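Local coordinates for protein cypemycin cysteine dehydrogenase (decarboxylating) (Streptomyces sp, PDB 6JDD) that catalyses the oxidative decarboxylation of the C-terminal cysteine of the cypemycin peptide, using FAD, during aminovinyl-cysteine formation, at residues 68-73 / 78-83; 86-91 / 181-186; 100-105 / 111-116. All blocks are in the same frame, centred on the assembly; numbering follows the deposited sequence.

How the interactions relate
Interactions 1 and 3 both border FAD. Their centres lie about 12 Å apart and they touch directly: Asp68 OD1 probably accepts a hydrogen bond from Ala112 N at 2.7 Å. Trp70 and Asn80 also rest on helix 111-118, through Pro111 and Met114. Interaction 1 faces an FAD bound largely by the second subunit, whereas Arg102 of interaction 3 faces the FAD held by its own chain. Interaction 2 is a surface salt bridge, with its centre about 20 Å from that of interaction 1 and 18 Å from that of interaction 3. Phe90, in segment 86-91, packs on Met115 and Leu116 and so connects interaction 2 to interaction 3.

Interaction 1 (68-73 / 78-83); sequences DSWDDP and EVNSGK. With FAD (flavin-adenine dinucleotide), chain B.
Trp70 meets Val79 and Asn80 through the far end of its six-membered ring. The apolar part is a single contact, with Trp70 CZ3 4.2 Å from Val79 CG2. The Val79 methyl approaches the ring obliquely. No hydrogen bond joins the two segments.

The polar neighbour is Asn80. Its OD1 lies 3.9 Å from Trp70 CH2, in van der Waals contact. The two side chains come from opposite directions, yet the amide and indole planes are only 11° apart.

Both flat groups contact the FAD of chain B. One indole face lies against the ribityl chain, where Trp70 NE1 is 3.3 Å from FAD C3'. The benzo side of the isoalloxazine is also close, with Trp70 CZ3 3.6 Å from FAD C9. Asn80 ND2 is 3.9 Å from FAD C9 as well. This FAD is hydrogen-bonded to Thr45 and Thr128 of the second subunit, so the site lies at a subunit interface. Asp71 adds a salt bridge to Arg50 of that subunit.

A type I turn from Ser69 to Asp72 carries Trp70, and a 3-10 segment carries Val79 and Asn80. Both lie in the loop from strand 65-67 to strand 90-95, against helix 111-118.

Interaction 2 (86-91 / 181-186); sequences ASECFL and RMRKEG
Arg183 reaches Glu88 with a nearly straight chain. Its CG is anti to the backbone N (chi1 -175°), and the chain stays extended as far as NE. Glu88 starts differently. Its CG is anti to the carbonyl carbon and lies beside the backbone N, and the chain then extends to the carboxylate. Both side chains leave their backbones toward the other segment, so the charged ends meet although the nearest CA atoms, those of Glu88 and Arg183, are 7.8 Å apart.

The result is a salt bridge with a side-on grip. Arg183 uses NE and NH2, and both nitrogens go to one oxygen. Arg183 NE is 2.8 Å from Glu88 OE1, and NH2 is 2.9 Å from the same OE1. NE meets OE1 nearly along the C-O axis, while NH2 is met by the syn lone pair of OE1, on the side of the other oxygen. Neither bond is straight. The N-H...O angles are 137° for NE and 132° for NH2, as expected when two donors share one acceptor. The oxygen sits at the guanidinium edge, tilted somewhat out of its plane.

The second carboxylate oxygen has its own partner, since Glu88 OE2 accepts a hydrogen bond from Ala9 N. This holds the other side of the carboxylate. Arg187 brings a like charge close to Arg183 NH2, and the carboxylate would probably ease that repulsion.

Behind the salt bridge, Cys89 and Leu91 pack on helix 172-185, while Phe90 packs on helix 111-118. The contact therefore ties segment 86-91, which runs into the body of strand 90-95, to the C-terminal part of helix 172-185. That helix covers a parallel sheet of strand order 3-2-1-4-5-6, the order of a Rossmann-type fold.

Interaction 3 (100-105 / 111-116); sequences VMRLAQ and PALMML. With FAD (flavin-adenine dinucleotide), chain C.
Arg102, a residue of the FAD pocket, packs against Leu113 where two successive helices meet. Leu113 CD1 lies over one face of the guanidinium, offset toward its rim, and is 3.4 Å from Arg102 NH1. The FAD of chain C covers the opposite face through its adenosine ribose. Arg102 CZ is 3.9 Å from O2B of this FAD, and Arg102 NH2 is 3.5 Å from the pyrophosphate oxygen O3P. The Arg102 chain bends at chi3 (-73°), which turns the guanidinium into this layer. Asp109 fixes it by a salt bridge to NH1. The positive group could also offset some of the pyrophosphate charge.

The helices are 97-104 and 111-118. The first follows strand 90-95 of the Rossmann-like parallel sheet. Its N-terminal part binds FAD through Leu97 and Thr99. The axes of segments 100-104 and 111-116 pass 10.5 Å apart at 48°.

Leu113 CD2 lies against the base of Arg102, 3.5 Å from Arg102 CB, and beside the backbone, 3.7 Å from Leu103 N. Further into the core, Leu103 CD1 rests 3.9 Å from Leu116 CB, the two side chains crossing at about a right angle. Leu116 also packs on Val92 of strand 90-95.

Interaction 1 (68-73 / 78-83)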
loop_
_atom_site.group_PDB
_atom_site.type_symbol
_atom_site.label_atom_id
_atom_site.label_comp_id
_atom_site.label_asym_id
_atom_site.label_seq_id
_atom_site.Cartn_x
_atom_site.Cartn_y
_atom_site.Cartn_z
ATOM N N ASP A 68 -10.952 -22.412 -1.289
ATOM C CA ASP A 68 -10.055 -23.576 -1.442
ATOM C C ASP A 68 -8.577 -23.095 -1.506
ATOM O O ASP A 68 -7.990 -22.973 -2.594
ATOM C CB ASP A 68 -10.463 -24.430 -2.654
ATOM C CG ASP A 68 -9.519 -25.619 -2.836
ATOM O OD1 ASP A 68 -9.001 -26.066 -1.808
ATOM O OD2 ASP A 68 -9.282 -26.072 -4.019
ATOM N N SER A 69 -8.028 -22.783 -0.350
ATOM C CA SER A 69 -6.660 -22.153 -0.265
ATOM C C SER A 69 -6.083 -22.497 1.089
ATOM O O SER A 69 -6.822 -22.449 2.054
ATOM C CB SER A 69 -6.597 -20.675 -0.473
ATOM O OG SER A 69 -5.317 -20.227 -0.083
ATOM N N TRP A 70 -4.824 -22.888 1.115
ATOM C CA TRP A 70 -4.207 -23.368 2.377
ATOM C C TRP A 70 -4.077 -22.240 3.402
ATOM O O TRP A 70 -3.988 -22.591 4.575
ATOM C CB TRP A 70 -2.861 -24.004 2.092
ATOM C CG TRP A 70 -2.999 -25.363 1.509
ATOM C CD1 TRP A 70 -2.677 -25.764 0.248
ATOM C CD2 TRP A 70 -3.562 -26.505 2.154
ATOM N NE1 TRP A 70 -2.952 -27.098 0.084
ATOM C CE2 TRP A 70 -3.489 -27.579 1.243
ATOM C CE3 TRP A 70 -4.080 -26.730 3.421
ATOM C CZ2 TRP A 70 -3.917 -28.859 1.563
ATOM C CZ3 TRP A 70 -4.511 -27.992 3.738
ATOM C CH2 TRP A 70 -4.420 -29.039 2.825
ATOM N N ASP A 71 -4.093 -20.978 2.953
ATOM C CA ASP A 71 -4.093 -19.746 3.794
ATOM C C ASP A 71 -5.479 -19.272 4.219
ATOM O O ASP A 71 -5.543 -18.323 4.946
ATOM C CB ASP A 71 -3.528 -18.558 3.030
ATOM C CG ASP A 71 -2.132 -18.863 2.560
ATOM O OD1 ASP A 71 -1.466 -19.696 3.240
ATOM O OD2 ASP A 71 -1.737 -18.283 1.529
ATOM N N ASP A 72 -6.573 -19.829 3.746
ATOM C CA ASP A 72 -7.893 -19.328 4.209
ATOM C C ASP A 72 -8.113 -19.847 5.625
ATOM O O ASP A 72 -7.963 -21.035 5.899
ATOM C CB ASP A 72 -8.985 -19.707 3.215
ATOM C CG ASP A 72 -10.318 -19.001 3.385
ATOM O OD1 ASP A 72 -11.117 -19.455 4.253
ATOM O OD2 ASP A 72 -10.573 -18.045 2.567
ATOM N N PRO A 73 -8.400 -18.970 6.601
ATOM C CA PRO A 73 -8.657 -19.455 7.956
ATOM C C PRO A 73 -9.954 -20.271 8.135
ATOM O O PRO A 73 -10.104 -20.926 9.123
ATOM C CB PRO A 73 -8.670 -18.154 8.781
ATOM C CG PRO A 73 -8.936 -17.018 7.793
ATOM C CD PRO A 73 -8.380 -17.499 6.472
ATOM N N GLU A 78 -10.340 -31.154 9.082
ATOM C CA GLU A 78 -10.661 -32.532 8.616
ATOM C C GLU A 78 -10.491 -32.723 7.099
ATOM O O GLU A 78 -10.564 -33.884 6.653
ATOM C CB GLU A 78 -12.075 -32.898 9.001
ATOM C CG GLU A 78 -13.129 -32.121 8.254
ATOM C CD GLU A 78 -13.711 -30.938 9.022
ATOM O OE1 GLU A 78 -14.913 -30.611 8.753
ATOM O OE2 GLU A 78 -12.968 -30.343 9.889
ATOM N N VAL A 79 -10.205 -31.670 6.330
ATOM C CA VAL A 79 -9.756 -31.875 4.922
ATOM C C VAL A 79 -8.552 -32.839 4.921
ATOM O O VAL A 79 -8.430 -33.609 3.971
ATOM C CB VAL A 79 -9.470 -30.562 4.154
ATOM C CG1 VAL A 79 -10.672 -29.626 4.150
ATOM C CG2 VAL A 79 -8.220 -29.836 4.641
ATOM N N ASN A 80 -7.683 -32.824 5.926
ATOM C CA ASN A 80 -6.456 -33.677 5.938
ATOM C C ASN A 80 -6.826 -35.136 6.289
ATOM O O ASN A 80 -5.913 -35.956 6.318
ATOM C CB ASN A 80 -5.363 -33.056 6.819
ATOM C CG ASN A 80 -4.551 -32.002 6.081
ATOM O OD1 ASN A 80 -4.020 -32.255 5.003
ATOM N ND2 ASN A 80 -4.425 -30.812 6.654
ATOM N N SER A 81 -8.106 -35.468 6.499
ATOM C CA SER A 81 -8.603 -36.867 6.646
ATOM C C SER A 81 -9.640 -37.191 5.589
ATOM O O SER A 81 -10.373 -38.191 5.768
ATOM C CB SER A 81 -9.229 -37.076 7.958
ATOM O OG SER A 81 -8.491 -36.362 8.921
ATOM N N GLY A 82 -9.772 -36.341 4.581
ATOM C CA GLY A 82 -10.711 -36.588 3.476
ATOM C C GLY A 82 -12.146 -36.362 3.873
ATOM O O GLY A 82 -13.022 -36.998 3.287
ATOM N N LYS A 83 -12.387 -35.428 4.784
ATOM C CA LYS A 83 -13.761 -35.123 5.236
ATOM C C LYS A 83 -14.079 -33.638 5.054
ATOM O O LYS A 83 -13.148 -32.807 4.907
ATOM C CB LYS A 83 -13.922 -35.573 6.683
ATOM C CG LYS A 83 -13.528 -37.018 6.926
ATOM C CD LYS A 83 -14.351 -37.679 8.004
ATOM C CE LYS A 83 -13.536 -38.107 9.209
ATOM N NZ LYS A 83 -13.348 -39.560 9.211
HETATM P PA FAD B . 4.884 -25.404 -2.298
HETATM O O1A FAD B . 6.048 -24.831 -3.037
HETATM O O2A FAD B . 4.350 -24.653 -1.125
HETATM O O5B FAD B . 3.690 -25.693 -3.331
HETATM C C5B FAD B . 2.702 -24.657 -3.556
HETATM C C4B FAD B . 2.055 -24.869 -4.904
HETATM O O4B FAD B . 2.078 -23.621 -5.644
HETATM C C3B FAD B . 2.727 -25.905 -5.816
HETATM O O3B FAD B . 1.764 -26.623 -6.578
HETATM C C2B FAD B . 3.615 -25.034 -6.710
HETATM O O2B FAD B . 3.905 -25.642 -7.950
HETATM C C1B FAD B . 2.735 -23.801 -6.878
HETATM N N9A FAD B . 3.481 -22.585 -7.178
HETATM C C8A FAD B . 4.659 -22.474 -7.875
HETATM N N7A FAD B . 5.072 -21.232 -7.971
HETATM C C5A FAD B . 4.110 -20.487 -7.300
HETATM C C6A FAD B . 3.974 -19.107 -7.049
HETATM N N6A FAD B . 4.846 -18.191 -7.462
HETATM N N1A FAD B . 2.888 -18.707 -6.347
HETATM C C2A FAD B . 2.014 -19.635 -5.934
HETATM N N3A FAD B . 2.038 -20.953 -6.109
HETATM C C4A FAD B . 3.126 -21.316 -6.809
HETATM N N1 FAD B . 0.445 -32.119 3.276
HETATM C C2 FAD B . 1.092 -33.305 3.344
HETATM O O2 FAD B . 1.390 -33.925 2.320
HETATM N N3 FAD B . 1.442 -33.868 4.531
HETATM C C4 FAD B . 1.160 -33.266 5.733
HETATM O O4 FAD B . 1.493 -33.807 6.777
HETATM C C4X FAD B . 0.487 -32.028 5.704
HETATM N N5 FAD B . 0.210 -31.440 6.839
HETATM C C5X FAD B . -0.445 -30.238 6.784
HETATM C C6 FAD B . -0.750 -29.591 7.994
HETATM C C7 FAD B . -1.406 -28.383 8.016
HETATM C C7M FAD B . -1.718 -27.717 9.331
HETATM C C8 FAD B . -1.782 -27.773 6.793
HETATM C C8M FAD B . -2.500 -26.449 6.791
HETATM C C9 FAD B . -1.487 -28.399 5.599
HETATM C C9A FAD B . -0.818 -29.633 5.568
HETATM N N10 FAD B . -0.505 -30.292 4.379
HETATM C C10 FAD B . 0.155 -31.506 4.404
HETATM C "C1'" FAD B . -0.880 -29.690 3.088
HETATM C "C2'" FAD B . 0.294 -29.002 2.416
HETATM O "O2'" FAD B . 0.698 -27.877 3.190
HETATM C "C3'" FAD B . -0.074 -28.541 1.004
HETATM O "O3'" FAD B . -0.268 -29.680 0.172
HETATM C "C4'" FAD B . 0.971 -27.625 0.364
HETATM O "O4'" FAD B . 0.530 -27.230 -0.936
HETATM C "C5'" FAD B . 2.327 -28.283 0.254
HETATM O "O5'" FAD B . 3.215 -27.437 -0.525
HETATM P P FAD B . 4.778 -27.790 -0.589
HETATM O O1P FAD B . 4.922 -29.233 -0.941
HETATM O O2P FAD B . 5.428 -27.282 0.656
HETATM O O3P FAD B . 5.252 -26.894 -1.832
#

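Interaction 2 (86-91 / 181-186)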
loop_
_atom_site.group_PDB
_atom_site.type_symbol
_atom_site.label_atom_id
_atom_site.label_comp_id
_atom_site.label_asym_id
_atom_site.label_seq_id
_atom_site.Cartn_x
_atom_site.Cartn_y
_atom_site.Cartn_z
ATOM N N ALA A 86 -19.696 -33.671 8.246
ATOM C CA ALA A 86 -20.234 -35.042 8.090
ATOM C C ALA A 86 -20.773 -35.258 6.675
ATOM O O ALA A 86 -21.736 -36.037 6.548
ATOM C CB ALA A 86 -21.307 -35.295 9.100
ATOM N N SER A 87 -20.186 -34.624 5.652
ATOM C CA SER A 87 -20.566 -34.847 4.224
ATOM C C SER A 87 -20.459 -36.341 3.878
ATOM O O SER A 87 -19.433 -36.981 4.232
ATOM C CB SER A 87 -19.752 -34.048 3.242
ATOM O OG SER A 87 -19.767 -32.690 3.573
ATOM N N GLU A 88 -21.481 -36.844 3.192
ATOM C CA GLU A 88 -21.586 -38.256 2.766
ATOM C C GLU A 88 -21.356 -38.379 1.259
ATOM O O GLU A 88 -21.253 -39.505 0.745
ATOM C CB GLU A 88 -22.968 -38.793 3.138
ATOM C CG GLU A 88 -23.139 -38.920 4.645
ATOM C CD GLU A 88 -24.529 -39.362 5.050
ATOM O OE1 GLU A 88 -24.932 -40.400 4.518
ATOM O OE2 GLU A 88 -25.203 -38.648 5.849
ATOM N N CYS A 89 -21.322 -37.273 0.538
ATOM C CA CYS A 89 -20.815 -37.301 -0.851
ATOM C C CYS A 89 -20.165 -35.957 -1.182
ATOM O O CYS A 89 -20.262 -35.030 -0.387
ATOM C CB CYS A 89 -21.930 -37.704 -1.799
ATOM S SG CYS A 89 -23.092 -36.361 -2.132
ATOM N N PHE A 90 -19.472 -35.906 -2.307
ATOM C CA PHE A 90 -18.693 -34.737 -2.774
ATOM C C PHE A 90 -19.019 -34.511 -4.242
ATOM O O PHE A 90 -18.851 -35.422 -5.028
ATOM C CB PHE A 90 -17.200 -34.969 -2.584
ATOM C CG PHE A 90 -16.785 -35.046 -1.148
ATOM C CD1 PHE A 90 -16.972 -36.200 -0.417
ATOM C CD2 PHE A 90 -16.251 -33.941 -0.518
ATOM C CE1 PHE A 90 -16.600 -36.259 0.914
ATOM C CE2 PHE A 90 -15.857 -34.011 0.809
ATOM C CZ PHE A 90 -16.037 -35.167 1.524
ATOM N N LEU A 91 -19.569 -33.350 -4.555
ATOM C CA LEU A 91 -19.973 -33.006 -5.936
ATOM C C LEU A 91 -19.038 -31.894 -6.389
ATOM O O LEU A 91 -19.013 -30.872 -5.737
ATOM C CB LEU A 91 -21.444 -32.571 -5.998
ATOM C CG LEU A 91 -22.422 -33.439 -5.211
ATOM C CD1 LEU A 91 -23.807 -32.803 -5.164
ATOM C CD2 LEU A 91 -22.516 -34.844 -5.802
ATOM N N ARG A 181 -27.010 -43.492 -5.371
ATOM C CA ARG A 181 -26.698 -44.818 -5.974
ATOM C C ARG A 181 -25.374 -45.359 -5.405
ATOM O O ARG A 181 -25.318 -46.503 -4.915
ATOM C CB ARG A 181 -26.627 -44.711 -7.498
ATOM C CG ARG A 181 -27.029 -46.008 -8.207
ATOM C CD ARG A 181 -26.768 -45.826 -9.694
ATOM N NE ARG A 181 -25.334 -45.896 -9.751
ATOM C CZ ARG A 181 -24.562 -44.989 -10.283
ATOM N NH1 ARG A 181 -23.253 -45.179 -10.271
ATOM N NH2 ARG A 181 -25.103 -43.930 -10.869
ATOM N N MET A 182 -24.318 -44.578 -5.453
ATOM C CA MET A 182 -22.990 -45.069 -5.013
ATOM C C MET A 182 -22.972 -45.195 -3.488
ATOM O O MET A 182 -22.142 -45.965 -2.977
ATOM C CB MET A 182 -21.890 -44.115 -5.472
ATOM C CG MET A 182 -21.904 -43.927 -6.965
ATOM S SD MET A 182 -21.150 -42.365 -7.497
ATOM C CE MET A 182 -19.468 -42.683 -6.961
ATOM N N ARG A 183 -23.864 -44.471 -2.798
ATOM C CA ARG A 183 -23.975 -44.513 -1.312
ATOM C C ARG A 183 -24.557 -45.873 -0.904
ATOM O O ARG A 183 -23.952 -46.523 -0.022
ATOM C CB ARG A 183 -24.827 -43.339 -0.821
ATOM C CG ARG A 183 -24.911 -43.198 0.685
ATOM C CD ARG A 183 -25.761 -42.007 1.030
ATOM N NE ARG A 183 -25.935 -41.983 2.466
ATOM C CZ ARG A 183 -27.033 -42.371 3.082
ATOM N NH1 ARG A 183 -28.070 -42.801 2.374
ATOM N NH2 ARG A 183 -27.094 -42.299 4.400
ATOM N N LYS A 184 -25.670 -46.286 -1.534
ATOM C CA LYS A 184 -26.389 -47.545 -1.186
ATOM C C LYS A 184 -25.506 -48.730 -1.607
ATOM O O LYS A 184 -25.448 -49.650 -0.795
ATOM C CB LYS A 184 -27.853 -47.584 -1.675
ATOM C CG LYS A 184 -28.082 -47.487 -3.176
ATOM C CD LYS A 184 -29.501 -47.036 -3.566
ATOM C CE LYS A 184 -29.756 -46.973 -5.072
ATOM N NZ LYS A 184 -30.456 -45.718 -5.493
ATOM N N GLU A 185 -24.772 -48.670 -2.735
ATOM C CA GLU A 185 -23.820 -49.747 -3.159
ATOM C C GLU A 185 -22.734 -49.939 -2.096
ATOM O O GLU A 185 -22.308 -51.101 -1.942
ATOM C CB GLU A 185 -23.145 -49.497 -4.511
ATOM C CG GLU A 185 -24.120 -49.536 -5.682
ATOM C CD GLU A 185 -23.523 -49.123 -7.024
ATOM O OE1 GLU A 185 -24.172 -49.432 -8.080
ATOM O OE2 GLU A 185 -22.416 -48.486 -7.019
ATOM N N GLY A 186 -22.349 -48.875 -1.376
ATOM C CA GLY A 186 -21.281 -48.891 -0.355
ATOM C C GLY A 186 -21.721 -49.496 0.977
ATOM O O GLY A 186 -20.829 -49.630 1.852
#

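Interaction 3 (100-105 / 111-116)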
loop_
_atom_site.group_PDB
_atom_site.type_symbol
_atom_site.label_atom_id
_atom_site.label_comp_id
_atom_site.label_asym_id
_atom_site.label_seq_id
_atom_site.Cartn_x
_atom_site.Cartn_y
_atom_site.Cartn_z
ATOM N N VAL A 100 -9.963 -31.570 -12.881
ATOM C CA VAL A 100 -10.008 -33.030 -13.158
ATOM C C VAL A 100 -8.612 -33.580 -13.459
ATOM O O VAL A 100 -8.316 -34.624 -12.940
ATOM C CB VAL A 100 -11.016 -33.318 -14.260
ATOM C CG1 VAL A 100 -10.974 -34.774 -14.665
ATOM C CG2 VAL A 100 -12.386 -32.937 -13.747
ATOM N N MET A 101 -7.776 -32.863 -14.212
ATOM C CA MET A 101 -6.371 -33.268 -14.399
ATOM C C MET A 101 -5.641 -33.363 -13.032
ATOM O O MET A 101 -4.967 -34.349 -12.778
ATOM C CB MET A 101 -5.644 -32.321 -15.351
ATOM C CG MET A 101 -6.211 -32.237 -16.735
ATOM S SD MET A 101 -6.208 -33.822 -17.687
ATOM C CE MET A 101 -7.782 -34.533 -17.179
ATOM N N ARG A 102 -5.805 -32.340 -12.187
ATOM C CA ARG A 102 -5.142 -32.309 -10.854
ATOM C C ARG A 102 -5.594 -33.510 -10.014
ATOM O O ARG A 102 -4.747 -34.085 -9.301
ATOM C CB ARG A 102 -5.453 -30.991 -10.135
ATOM C CG ARG A 102 -4.635 -29.806 -10.630
ATOM C CD ARG A 102 -4.467 -28.737 -9.568
ATOM N NE ARG A 102 -5.692 -27.984 -9.337
ATOM C CZ ARG A 102 -6.134 -27.615 -8.141
ATOM N NH1 ARG A 102 -5.448 -27.930 -7.055
ATOM N NH2 ARG A 102 -7.260 -26.932 -8.034
ATOM N N LEU A 103 -6.879 -33.867 -10.101
ATOM C CA LEU A 103 -7.457 -34.992 -9.333
ATOM C C LEU A 103 -6.878 -36.315 -9.856
ATOM O O LEU A 103 -6.404 -37.116 -9.082
ATOM C CB LEU A 103 -8.971 -34.914 -9.507
ATOM C CG LEU A 103 -9.762 -35.882 -8.660
ATOM C CD1 LEU A 103 -9.478 -35.698 -7.159
ATOM C CD2 LEU A 103 -11.223 -35.689 -8.998
ATOM N N ALA A 104 -6.885 -36.472 -11.170
ATOM C CA ALA A 104 -6.331 -37.627 -11.898
ATOM C C ALA A 104 -4.842 -37.791 -11.616
ATOM O O ALA A 104 -4.326 -38.850 -11.901
ATOM C CB ALA A 104 -6.543 -37.436 -13.375
ATOM N N GLN A 105 -4.166 -36.757 -11.125
ATOM C CA GLN A 105 -2.700 -36.810 -10.993
ATOM C C GLN A 105 -2.319 -36.840 -9.509
ATOM O O GLN A 105 -1.131 -36.657 -9.182
ATOM C CB GLN A 105 -2.102 -35.651 -11.776
ATOM C CG GLN A 105 -2.279 -35.897 -13.256
ATOM C CD GLN A 105 -2.116 -34.670 -14.129
ATOM O OE1 GLN A 105 -1.668 -33.611 -13.677
ATOM N NE2 GLN A 105 -2.472 -34.823 -15.405
ATOM N N PRO A 111 -6.524 -27.385 -0.316
ATOM C CA PRO A 111 -7.109 -28.252 0.710
ATOM C C PRO A 111 -8.290 -29.077 0.206
ATOM O O PRO A 111 -8.450 -30.121 0.700
ATOM C CB PRO A 111 -7.520 -27.221 1.779
ATOM C CG PRO A 111 -7.592 -25.909 1.031
ATOM C CD PRO A 111 -6.488 -25.964 0.024
ATOM N N ALA A 112 -9.088 -28.565 -0.740
ATOM C CA ALA A 112 -10.199 -29.316 -1.377
ATOM C C ALA A 112 -9.613 -30.500 -2.144
ATOM O O ALA A 112 -10.189 -31.562 -2.142
ATOM C CB ALA A 112 -11.057 -28.465 -2.280
ATOM N N LEU A 113 -8.467 -30.323 -2.780
ATOM C CA LEU A 113 -7.894 -31.466 -3.521
ATOM C C LEU A 113 -7.304 -32.490 -2.556
ATOM O O LEU A 113 -7.433 -33.655 -2.848
ATOM C CB LEU A 113 -6.961 -31.000 -4.637
ATOM C CG LEU A 113 -7.585 -31.216 -6.009
ATOM C CD1 LEU A 113 -8.150 -29.940 -6.578
ATOM C CD2 LEU A 113 -6.637 -31.882 -6.972
ATOM N N MET A 114 -6.686 -32.057 -1.459
ATOM C CA MET A 114 -6.253 -33.024 -0.424
ATOM C C MET A 114 -7.492 -33.840 -0.022
ATOM O O MET A 114 -7.440 -35.051 -0.036
ATOM C CB MET A 114 -5.631 -32.305 0.784
ATOM C CG MET A 114 -5.223 -33.217 1.938
ATOM S SD MET A 114 -3.786 -34.184 1.494
ATOM C CE MET A 114 -2.480 -33.007 1.877
ATOM N N MET A 115 -8.577 -33.128 0.270
ATOM C CA MET A 115 -9.849 -33.701 0.742
ATOM C C MET A 115 -10.350 -34.723 -0.276
ATOM O O MET A 115 -10.652 -35.831 0.117
ATOM C CB MET A 115 -10.828 -32.550 0.919
ATOM C CG MET A 115 -12.172 -32.968 1.452
ATOM S SD MET A 115 -13.264 -31.549 1.552
ATOM C CE MET A 115 -13.578 -31.193 -0.170
ATOM N N LEU A 116 -10.397 -34.358 -1.555
ATOM C CA LEU A 116 -10.941 -35.222 -2.614
ATOM C C LEU A 116 -9.991 -36.421 -2.833
ATOM O O LEU A 116 -10.479 -37.491 -3.167
ATOM C CB LEU A 116 -11.158 -34.407 -3.894
ATOM C CG LEU A 116 -12.278 -33.372 -3.822
ATOM C CD1 LEU A 116 -12.432 -32.636 -5.125
ATOM C CD2 LEU A 116 -13.591 -33.993 -3.437
HETATM P PA FAD C . -7.782 -23.081 -9.011
HETATM O O1A FAD C . -7.596 -23.398 -7.564
HETATM O O2A FAD C . -8.263 -21.718 -9.381
HETATM O O5B FAD C . -6.423 -23.399 -9.803
HETATM C C5B FAD C . -5.451 -22.336 -9.966
HETATM C C4B FAD C . -4.086 -22.939 -10.190
HETATM O O4B FAD C . -3.137 -22.317 -9.286
HETATM C C3B FAD C . -3.969 -24.449 -9.940
HETATM O O3B FAD C . -3.069 -25.056 -10.859
HETATM C C2B FAD C . -3.432 -24.508 -8.507
HETATM O O2B FAD C . -2.736 -25.704 -8.233
HETATM C C1B FAD C . -2.505 -23.299 -8.495
HETATM N N9A FAD C . -2.286 -22.741 -7.167
HETATM C C8A FAD C . -2.272 -23.410 -5.968
HETATM N N7A FAD C . -2.046 -22.614 -4.948
HETATM C C5A FAD C . -1.903 -21.351 -5.512
HETATM C C6A FAD C . -1.648 -20.082 -4.958
HETATM N N6A FAD C . -1.485 -19.862 -3.656
HETATM N N1A FAD C . -1.568 -19.035 -5.813
HETATM C C2A FAD C . -1.733 -19.263 -7.123
HETATM N N3A FAD C . -1.976 -20.407 -7.756
HETATM C C4A FAD C . -2.050 -21.423 -6.880
HETATM N N1 FAD C . -12.040 -24.124 -17.766
HETATM C C2 FAD C . -12.756 -25.263 -17.907
HETATM O O2 FAD C . -12.242 -26.365 -17.698
HETATM N N3 FAD C . -14.062 -25.251 -18.283
HETATM C C4 FAD C . -14.733 -24.081 -18.543
HETATM O O4 FAD C . -15.908 -24.117 -18.878
HETATM C C4X FAD C . -14.022 -22.873 -18.406
HETATM N N5 FAD C . -14.645 -21.749 -18.649
HETATM C C5X FAD C . -13.932 -20.588 -18.509
HETATM C C6 FAD C . -14.586 -19.370 -18.765
HETATM C C7 FAD C . -13.932 -18.167 -18.646
HETATM C C7M FAD C . -14.664 -16.880 -18.928
HETATM C C8 FAD C . -12.571 -18.150 -18.255
HETATM C C8M FAD C . -11.834 -16.843 -18.116
HETATM C C9 FAD C . -11.918 -19.339 -18.000
HETATM C C9A FAD C . -12.578 -20.573 -18.120
HETATM N N10 FAD C . -11.949 -21.792 -17.871
HETATM C C10 FAD C . -12.643 -22.979 -18.004
HETATM C "C1'" FAD C . -10.533 -21.816 -17.462
HETATM C "C2'" FAD C . -10.374 -22.012 -15.967
HETATM O "O2'" FAD C . -10.889 -20.877 -15.276
HETATM C "C3'" FAD C . -8.903 -22.209 -15.592
HETATM O "O3'" FAD C . -8.449 -23.457 -16.106
HETATM C "C4'" FAD C . -8.641 -22.162 -14.085
HETATM O "O4'" FAD C . -7.244 -22.331 -13.837
HETATM C "C5'" FAD C . -9.414 -23.218 -13.331
HETATM O "O5'" FAD C . -8.979 -23.240 -11.944
HETATM P P FAD C . -9.807 -24.103 -10.876
HETATM O O1P FAD C . -10.001 -25.477 -11.427
HETATM O O2P FAD C . -11.006 -23.316 -10.461
HETATM O O3P FAD C . -8.771 -24.168 -9.653
#